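Heavy metal cation tricomponent efflux pump ZneA(CzcA-like) (Cupriavidus metallidurans, PDB 4K0J) exports heavy-metal cations such as zinc in exchange for protons, as the inner-membrane RND pump of a tricomponent efflux system. Local coordinates at residues T180-E186 and R259-P265; Q266-I270 and G595-E599; G736-V742 and N753-F758. All coordinates share one frame; numbering follows the deposited sequence.

Interaction 1: residues T180-E186 and R259-P265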
loop_
_atom_site.group_PDB
_atom_site.type_symbol
_atom_site.label_atom_id
_atom_site.label_comp_id
_atom_site.label_asym_id
_atom_site.label_seq_id
_atom_site.Cartn_x
_atom_site.Cartn_y
_atom_site.Cartn_z
ATOM N N THR C 180 -6.037 -36.300 14.717
ATOM C CA THR C 180 -5.789 -35.350 15.793
ATOM C C THR C 180 -6.185 -36.015 17.108
ATOM O O THR C 180 -7.173 -36.744 17.169
ATOM C CB THR C 180 -6.567 -34.042 15.598
ATOM O OG1 THR C 180 -7.966 -34.320 15.614
ATOM C CG2 THR C 180 -6.222 -33.408 14.267
ATOM N N THR C 181 -5.400 -35.781 18.152
ATOM C CA THR C 181 -5.580 -36.481 19.417
ATOM C C THR C 181 -6.212 -35.577 20.465
ATOM O O THR C 181 -5.752 -34.458 20.694
ATOM C CB THR C 181 -4.229 -37.017 19.957
ATOM O OG1 THR C 181 -3.650 -37.922 19.009
ATOM C CG2 THR C 181 -4.417 -37.734 21.288
ATOM N N GLN C 182 -7.269 -36.062 21.108
ATOM C CA GLN C 182 -7.919 -35.287 22.159
ATOM C C GLN C 182 -8.149 -36.113 23.412
ATOM O O GLN C 182 -8.076 -37.342 23.379
ATOM C CB GLN C 182 -9.229 -34.668 21.660
ATOM C CG GLN C 182 -10.214 -35.642 21.055
ATOM C CD GLN C 182 -11.360 -34.931 20.369
ATOM O OE1 GLN C 182 -12.434 -35.505 20.162
ATOM N NE2 GLN C 182 -11.137 -33.669 20.009
ATOM N N PHE C 183 -8.401 -35.418 24.516
ATOM C CA PHE C 183 -8.693 -36.042 25.801
ATOM C C PHE C 183 -10.204 -36.043 25.942
ATOM O O PHE C 183 -10.839 -35.001 25.783
ATOM C CB PHE C 183 -8.092 -35.221 26.951
ATOM C CG PHE C 183 -6.587 -35.260 27.030
ATOM C CD1 PHE C 183 -5.958 -35.723 28.175
ATOM C CD2 PHE C 183 -5.802 -34.820 25.978
ATOM C CE1 PHE C 183 -4.577 -35.755 28.268
ATOM C CE2 PHE C 183 -4.420 -34.852 26.061
ATOM C CZ PHE C 183 -3.807 -35.319 27.208
ATOM N N MET C 184 -10.795 -37.197 26.231
ATOM C CA MET C 184 -12.248 -37.242 26.346
ATOM C C MET C 184 -12.794 -38.243 27.355
ATOM O O MET C 184 -12.366 -39.398 27.411
ATOM C CB MET C 184 -12.898 -37.454 24.975
ATOM C CG MET C 184 -12.530 -38.753 24.288
ATOM S SD MET C 184 -13.260 -38.856 22.644
ATOM C CE MET C 184 -12.948 -40.570 22.235
ATOM N N LEU C 185 -13.742 -37.769 28.156
ATOM C CA LEU C 185 -14.506 -38.627 29.046
ATOM C C LEU C 185 -15.735 -39.095 28.293
ATOM O O LEU C 185 -16.378 -38.312 27.597
ATOM C CB LEU C 185 -14.922 -37.862 30.306
ATOM C CG LEU C 185 -15.719 -38.584 31.403
ATOM C CD1 LEU C 185 -17.222 -38.534 31.158
ATOM C CD2 LEU C 185 -15.256 -40.024 31.578
ATOM N N GLU C 186 -16.064 -40.372 28.443
ATOM C CA GLU C 186 -17.215 -40.941 27.756
ATOM C C GLU C 186 -18.400 -41.144 28.704
ATOM O O GLU C 186 -18.569 -42.217 29.288
ATOM C CB GLU C 186 -16.819 -42.241 27.062
ATOM C CG GLU C 186 -15.666 -42.060 26.086
ATOM C CD GLU C 186 -15.444 -43.270 25.201
ATOM O OE1 GLU C 186 -15.766 -44.399 25.630
ATOM O OE2 GLU C 186 -14.949 -43.089 24.066
ATOM N N ARG C 259 -15.734 -43.726 31.186
ATOM C CA ARG C 259 -14.376 -44.020 30.758
ATOM C C ARG C 259 -13.675 -42.765 30.257
ATOM O O ARG C 259 -13.984 -42.266 29.177
ATOM C CB ARG C 259 -14.406 -45.083 29.658
ATOM C CG ARG C 259 -13.047 -45.591 29.224
ATOM C CD ARG C 259 -13.181 -46.835 28.353
ATOM N NE ARG C 259 -13.918 -46.574 27.119
ATOM C CZ ARG C 259 -13.344 -46.291 25.952
ATOM N NH1 ARG C 259 -12.023 -46.234 25.856
ATOM N NH2 ARG C 259 -14.092 -46.067 24.879
ATOM N N VAL C 260 -12.745 -42.243 31.051
ATOM C CA VAL C 260 -11.920 -41.121 30.609
ATOM C C VAL C 260 -10.667 -41.623 29.898
ATOM O O VAL C 260 -9.789 -42.236 30.510
ATOM C CB VAL C 260 -11.535 -40.175 31.771
ATOM C CG1 VAL C 260 -11.137 -40.967 33.009
ATOM C CG2 VAL C 260 -10.422 -39.223 31.341
ATOM N N VAL C 261 -10.591 -41.370 28.598
ATOM C CA VAL C 261 -9.494 -41.888 27.796
ATOM C C VAL C 261 -9.013 -40.885 26.762
ATOM O O VAL C 261 -9.621 -39.829 26.563
ATOM C CB VAL C 261 -9.911 -43.164 27.038
ATOM C CG1 VAL C 261 -9.942 -44.358 27.973
ATOM C CG2 VAL C 261 -11.262 -42.956 26.352
ATOM N N LEU C 262 -7.914 -41.235 26.106
ATOM C CA LEU C 262 -7.476 -40.542 24.908
ATOM C C LEU C 262 -8.472 -40.847 23.791
ATOM O O LEU C 262 -9.256 -41.791 23.880
ATOM C CB LEU C 262 -6.089 -41.032 24.498
ATOM C CG LEU C 262 -4.961 -40.013 24.373
ATOM C CD1 LEU C 262 -4.532 -39.522 25.747
ATOM C CD2 LEU C 262 -3.790 -40.624 23.613
ATOM N N GLY C 263 -8.441 -40.047 22.735
ATOM C CA GLY C 263 -9.366 -40.236 21.639
ATOM C C GLY C 263 -9.152 -39.239 20.521
ATOM O O GLY C 263 -8.201 -38.452 20.536
ATOM N N ASN C 264 -10.053 -39.282 19.547
ATOM C CA ASN C 264 -9.981 -38.418 18.385
ATOM C C ASN C 264 -11.375 -37.967 17.983
ATOM O O ASN C 264 -12.333 -38.724 18.118
ATOM C CB ASN C 264 -9.332 -39.171 17.230
ATOM C CG ASN C 264 -10.076 -40.438 16.877
ATOM O OD1 ASN C 264 -9.869 -41.486 17.493
ATOM N ND2 ASN C 264 -10.952 -40.351 15.883
ATOM N N PRO C 265 -11.494 -36.732 17.480
ATOM C CA PRO C 265 -12.790 -36.210 17.045
ATOM C C PRO C 265 -13.278 -36.951 15.811
ATOM O O PRO C 265 -12.481 -37.627 15.160
ATOM C CB PRO C 265 -12.468 -34.763 16.686
ATOM C CG PRO C 265 -11.063 -34.798 16.273
ATOM C CD PRO C 265 -10.404 -35.792 17.179
#
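Glu186 and Arg259 form a salt bridge between the two strands, OE1 lying 2.5 Å from NH2. Their side chains run alongside each other, yet the carboxylate and guanidinium planes are turned 87° apart, so the pair is no flat two-pronged fork. Arginine has the length to bend back at its third torsion (62°) and bring its head to the acid. Between the strands the backbones pair antiparallel. Met184 and Val261 bond in both directions, each N to the other's O at 2.9 Å, and Glu186 N adds a bond to Arg259 O. Near the other end Gln182 N gives a straight bond to Gly263 O, while the return bond is weak.

On the face that carries Gln182, Met184 and Glu186, the extended Met184 chain sets its CE methyl 3.6 Å from Gly263 CA, where glycine offers bare backbone as a seat. Gln182 CG stands between the backbone N and the carbonyl carbon (chi1 54°), turning the amide across the Pro265 ring, CD to CD 3.4 Å. On the face of Phe183, Leu185, Val260 and Leu262, Leu185 CD2 packs on Val260 CB at 3.7 Å; just before the strand, Thr181 CG2 meets Leu262 CD2 at 3.8 Å. Leu236 of helix 236-239 covers Phe183, Val260 and Leu262, while the Thr181 hydroxyl is hydrogen-bonded to Arg150. This is the antiparallel edge pair of a mixed four-stranded sheet in which 182-187 also runs parallel to 750-758, consistent with the docking (funnel) domain of RND pumps.

Interaction 2: residues Q266-I270 and G595-E599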
loop_
_atom_site.group_PDB
_atom_site.type_symbol
_atom_site.label_atom_id
_atom_site.label_comp_id
_atom_site.label_asym_id
_atom_site.label_seq_id
_atom_site.Cartn_x
_atom_site.Cartn_y
_atom_site.Cartn_z
ATOM N N GLN C 266 -14.568 -36.832 15.509
ATOM C CA GLN C 266 -15.150 -37.488 14.345
ATOM C C GLN C 266 -14.341 -37.114 13.122
ATOM O O GLN C 266 -14.019 -35.942 12.917
ATOM C CB GLN C 266 -16.615 -37.091 14.170
ATOM C CG GLN C 266 -17.343 -37.874 13.088
ATOM C CD GLN C 266 -18.756 -38.249 13.491
ATOM O OE1 GLN C 266 -19.268 -37.785 14.508
ATOM N NE2 GLN C 266 -19.386 -39.104 12.699
ATOM N N ARG C 267 -14.004 -38.117 12.319
ATOM C CA ARG C 267 -12.964 -37.972 11.304
ATOM C C ARG C 267 -13.322 -37.020 10.172
ATOM O O ARG C 267 -14.399 -37.111 9.579
ATOM C CB ARG C 267 -12.546 -39.335 10.750
ATOM C CG ARG C 267 -12.132 -40.333 11.818
ATOM C CD ARG C 267 -11.386 -41.503 11.211
ATOM N NE ARG C 267 -10.097 -41.097 10.661
ATOM C CZ ARG C 267 -9.320 -41.890 9.934
ATOM N NH1 ARG C 267 -9.706 -43.129 9.664
ATOM N NH2 ARG C 267 -8.159 -41.445 9.477
ATOM N N HIS C 268 -12.397 -36.103 9.897
ATOM C CA HIS C 268 -12.527 -35.123 8.828
ATOM C C HIS C 268 -12.793 -35.841 7.506
ATOM O O HIS C 268 -13.936 -35.985 7.075
ATOM C CB HIS C 268 -11.233 -34.308 8.711
ATOM C CG HIS C 268 -10.595 -33.975 10.027
ATOM N ND1 HIS C 268 -10.771 -32.761 10.655
ATOM C CD2 HIS C 268 -9.767 -34.694 10.824
ATOM C CE1 HIS C 268 -10.088 -32.749 11.786
ATOM N NE2 HIS C 268 -9.471 -33.911 11.913
ATOM N N GLY C 269 -11.716 -36.283 6.870
ATOM C CA GLY C 269 -11.807 -37.164 5.725
ATOM C C GLY C 269 -10.795 -38.279 5.880
ATOM O O GLY C 269 -10.122 -38.383 6.907
ATOM N N ILE C 270 -10.695 -39.124 4.864
ATOM C CA ILE C 270 -9.665 -40.148 4.828
ATOM C C ILE C 270 -8.852 -39.969 3.553
ATOM O O ILE C 270 -9.388 -39.600 2.503
ATOM C CB ILE C 270 -10.273 -41.560 4.882
ATOM C CG1 ILE C 270 -11.215 -41.681 6.080
ATOM C CG2 ILE C 270 -9.188 -42.616 4.973
ATOM C CD1 ILE C 270 -11.912 -43.021 6.177
ATOM N N GLY C 595 -13.509 -36.871 1.419
ATOM C CA GLY C 595 -13.948 -36.069 2.540
ATOM C C GLY C 595 -13.180 -34.774 2.716
ATOM O O GLY C 595 -12.654 -34.213 1.750
ATOM N N ARG C 596 -13.117 -34.305 3.960
ATOM C CA ARG C 596 -12.547 -32.996 4.278
ATOM C C ARG C 596 -11.238 -33.100 5.061
ATOM O O ARG C 596 -10.896 -34.157 5.586
ATOM C CB ARG C 596 -13.555 -32.160 5.072
ATOM C CG ARG C 596 -13.809 -32.685 6.479
ATOM C CD ARG C 596 -14.907 -31.909 7.191
ATOM N NE ARG C 596 -16.203 -32.063 6.536
ATOM C CZ ARG C 596 -17.323 -31.495 6.963
ATOM N NH1 ARG C 596 -17.310 -30.734 8.049
ATOM N NH2 ARG C 596 -18.458 -31.685 6.306
ATOM N N ASN C 597 -10.518 -31.986 5.142
ATOM C CA ASN C 597 -9.227 -31.938 5.821
ATOM C C ASN C 597 -9.263 -31.238 7.184
ATOM O O ASN C 597 -10.136 -31.502 8.008
ATOM C CB ASN C 597 -8.186 -31.278 4.916
ATOM C CG ASN C 597 -8.806 -30.313 3.924
ATOM O OD1 ASN C 597 -9.930 -30.521 3.464
ATOM N ND2 ASN C 597 -8.077 -29.251 3.586
ATOM N N ASP C 598 -8.309 -30.345 7.416
ATOM C CA ASP C 598 -8.211 -29.678 8.711
ATOM C C ASP C 598 -8.668 -28.222 8.668
ATOM O O ASP C 598 -9.437 -27.779 9.526
ATOM C CB ASP C 598 -6.780 -29.768 9.255
ATOM C CG ASP C 598 -6.376 -31.195 9.610
ATOM O OD1 ASP C 598 -5.512 -31.366 10.498
ATOM O OD2 ASP C 598 -6.922 -32.142 9.004
ATOM N N GLU C 599 -8.196 -27.492 7.660
ATOM C CA GLU C 599 -8.452 -26.057 7.539
ATOM C C GLU C 599 -9.928 -25.721 7.322
ATOM O O GLU C 599 -10.572 -25.118 8.181
ATOM C CB GLU C 599 -7.612 -25.455 6.409
ATOM C CG GLU C 599 -6.107 -25.551 6.621
ATOM C CD GLU C 599 -5.555 -26.922 6.288
ATOM O OE1 GLU C 599 -6.254 -27.692 5.595
ATOM O OE2 GLU C 599 -4.426 -27.229 6.721
#
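His268 meets the loop at Arg596-Asp598 with its CB and the ND1 side of its imidazole. Its chi1 of -39° keeps CG roughly anti to the carbonyl carbon, beside the backbone N, and this swings the ring toward the loop. ND1 comes to 3.0 Å from Asn597 O, but the angle is poor and no hydrogen bond forms; the carbonyl lies obliquely to the ring. Asp598 reaches over one ring face, its OD2 4.1 Å above the plane and over the centre. Its other oxygen, OD1, is hydrogen-bonded to Asn175, which helps to hold the carboxylate in place. An acid so near would probably favour any positive charge on the imidazole.

Arg596 approaches from its aliphatic part. With chi1 at 69°, CG lies between the backbone N and the carbonyl carbon and rests 3.4 Å from His268 O, after which the chain bends at chi3 and carries the guanidinium elsewhere. There NE makes a weak bond to Phe604 O, and the side chain packs on Phe88. A long, flexible arginine suits a place where its aliphatic stem packs while its polar head lies farther off.

Gly269 and Gly595 meet backbone to backbone, their CA atoms 4.0 Å apart. Two glycines allow that closeness, and the positive phi of Gly595 (86°) also favours the residue. Next door, Ile270 is bonded through its backbone to Val594, and Gln266 bonds to Ser216 and Ile217 of a neighbouring subunit. The contact thus lies where strand 269-272 forms the outermost strand of an antiparallel sheet, next to strand 587-595, probably within the porter region of the RND fold.

Interaction 3: residues G736-V742 and N753-F758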
loop_
_atom_site.group_PDB
_atom_site.type_symbol
_atom_site.label_atom_id
_atom_site.label_comp_id
_atom_site.label_asym_id
_atom_site.label_seq_id
_atom_site.Cartn_x
_atom_site.Cartn_y
_atom_site.Cartn_z
ATOM N N GLY C 736 -23.123 -33.235 24.693
ATOM C CA GLY C 736 -23.364 -34.655 24.859
ATOM C C GLY C 736 -23.275 -35.450 23.572
ATOM O O GLY C 736 -22.417 -36.319 23.432
ATOM N N ILE C 737 -24.164 -35.161 22.628
ATOM C CA ILE C 737 -24.135 -35.857 21.345
ATOM C C ILE C 737 -22.984 -35.364 20.477
ATOM O O ILE C 737 -22.059 -36.119 20.170
ATOM C CB ILE C 737 -25.446 -35.688 20.559
ATOM C CG1 ILE C 737 -26.642 -36.122 21.408
ATOM C CG2 ILE C 737 -25.382 -36.488 19.276
ATOM C CD1 ILE C 737 -27.978 -35.896 20.743
ATOM N N GLY C 738 -23.052 -34.092 20.091
ATOM C CA GLY C 738 -22.074 -33.486 19.200
ATOM C C GLY C 738 -20.631 -33.688 19.606
ATOM O O GLY C 738 -19.764 -33.914 18.761
ATOM N N GLY C 739 -20.378 -33.611 20.909
ATOM C CA GLY C 739 -19.044 -33.803 21.443
ATOM C C GLY C 739 -18.162 -32.589 21.253
ATOM O O GLY C 739 -17.069 -32.697 20.704
ATOM N N SER C 740 -18.637 -31.430 21.703
ATOM C CA SER C 740 -17.850 -30.205 21.627
ATOM C C SER C 740 -16.698 -30.249 22.624
ATOM O O SER C 740 -16.869 -30.711 23.755
ATOM C CB SER C 740 -18.719 -28.978 21.922
ATOM O OG SER C 740 -18.433 -28.456 23.211
ATOM N N PRO C 741 -15.516 -29.764 22.206
ATOM C CA PRO C 741 -14.346 -29.645 23.084
ATOM C C PRO C 741 -14.630 -28.697 24.235
ATOM O O PRO C 741 -15.209 -27.635 24.021
ATOM C CB PRO C 741 -13.278 -29.046 22.166
ATOM C CG PRO C 741 -14.038 -28.384 21.079
ATOM C CD PRO C 741 -15.239 -29.247 20.857
ATOM N N VAL C 742 -14.232 -29.077 25.444
ATOM C CA VAL C 742 -14.501 -28.244 26.608
ATOM C C VAL C 742 -13.339 -27.321 26.934
ATOM O O VAL C 742 -13.530 -26.122 27.144
ATOM C CB VAL C 742 -14.790 -29.076 27.857
ATOM C CG1 VAL C 742 -15.263 -28.159 28.957
ATOM C CG2 VAL C 742 -15.826 -30.147 27.561
ATOM N N ASN C 753 -7.385 -30.723 22.700
ATOM C CA ASN C 753 -8.685 -30.364 23.241
ATOM C C ASN C 753 -9.159 -31.422 24.218
ATOM O O ASN C 753 -9.048 -32.614 23.946
ATOM C CB ASN C 753 -9.724 -30.212 22.127
ATOM C CG ASN C 753 -9.353 -29.149 21.111
ATOM O OD1 ASN C 753 -9.689 -29.256 19.928
ATOM N ND2 ASN C 753 -8.650 -28.119 21.564
ATOM N N VAL C 754 -9.675 -30.984 25.360
ATOM C CA VAL C 754 -10.372 -31.883 26.268
ATOM C C VAL C 754 -11.861 -31.790 25.991
ATOM O O VAL C 754 -12.461 -30.710 26.084
ATOM C CB VAL C 754 -10.114 -31.546 27.740
ATOM C CG1 VAL C 754 -10.603 -32.680 28.636
ATOM C CG2 VAL C 754 -8.646 -31.258 27.968
ATOM N N VAL C 755 -12.442 -32.936 25.653
ATOM C CA VAL C 755 -13.834 -33.024 25.229
ATOM C C VAL C 755 -14.663 -33.876 26.194
ATOM O O VAL C 755 -14.172 -34.867 26.742
ATOM C CB VAL C 755 -13.931 -33.645 23.817
ATOM C CG1 VAL C 755 -15.352 -33.565 23.291
ATOM C CG2 VAL C 755 -12.979 -32.948 22.867
ATOM N N ALA C 756 -15.915 -33.476 26.410
ATOM C CA ALA C 756 -16.877 -34.307 27.130
ATOM C C ALA C 756 -17.994 -34.708 26.183
ATOM O O ALA C 756 -18.586 -33.858 25.519
ATOM C CB ALA C 756 -17.449 -33.565 28.315
ATOM N N ARG C 757 -18.273 -36.004 26.113
ATOM C CA ARG C 757 -19.370 -36.494 25.294
ATOM C C ARG C 757 -19.843 -37.869 25.759
ATOM O O ARG C 757 -19.068 -38.646 26.320
ATOM C CB ARG C 757 -18.963 -36.547 23.821
ATOM C CG ARG C 757 -17.914 -37.598 23.496
ATOM C CD ARG C 757 -17.775 -37.781 21.991
ATOM N NE ARG C 757 -16.768 -38.780 21.644
ATOM C CZ ARG C 757 -16.471 -39.141 20.399
ATOM N NH1 ARG C 757 -15.541 -40.061 20.176
ATOM N NH2 ARG C 757 -17.103 -38.584 19.376
ATOM N N PHE C 758 -21.121 -38.157 25.520
ATOM C CA PHE C 758 -21.709 -39.450 25.847
ATOM C C PHE C 758 -21.020 -40.556 25.070
ATOM O O PHE C 758 -20.483 -40.322 23.986
ATOM C CB PHE C 758 -23.200 -39.454 25.518
ATOM C CG PHE C 758 -23.979 -38.384 26.224
ATOM C CD1 PHE C 758 -23.670 -38.025 27.524
ATOM C CD2 PHE C 758 -25.017 -37.729 25.584
ATOM C CE1 PHE C 758 -24.387 -37.032 28.182
ATOM C CE2 PHE C 758 -25.739 -36.739 26.235
ATOM C CZ PHE C 758 -25.422 -36.389 27.539
#
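Phe758 turns the face of its ring to Gly736: the glycine CA lies 3.6 Å from the ring centroid and 20° off the normal, a CH-pi contact shifted toward the rim. With CG anti to its own carbonyl carbon (chi1 -58°), the ring comes to lie against the end of helix 726-737, and glycine brings no side chain between them. The backbone adds a bond from Phe758 N to Gly736 O of 3.1 Å. Leu199 and Leu772 also pack on this phenylalanine.

Arg757 lays its CB 3.6 Å from Gly739 CA, while the extended chain carries its guanidinium away toward Met184. Gly739, first to leave the helical angles, does so with a positive phi that glycine tolerates well. Val755 straddles the start of the next strand: CG1 faces the carbonyl oxygens of Gly739 and Ser740, and CG2 packs on Pro741, 4.0 Å from its CB. Val742 sets CG2 3.9 Å from Ala756 CB, the small alanine methyl letting the valine branch come close.

The side chains meet mostly through carbon, partly against carbonyl oxygens, consistent with a join held by backbone bonding and shape rather than by paired charges.

From the N terminus, strand 182-187 comes first; interaction 1 closes a loop of 72 residues when the chain returns at 259-265. The very next residues, 266-270, open interaction 2, whose partner 595-599 follows 324 residues later, with many helices between. Interaction 3 then closes a short loop, joining 736-742 to 753-758 around a hairpin. The three are in series, with no nesting or crossing. In space, however, interactions 1 and 3 share a sheet, since Phe183 and Val755 are bonded through their backbones, uniting the two halves of the chain. Interaction 2 ties the exit from that sheet to another one, Thr180 packing on His268.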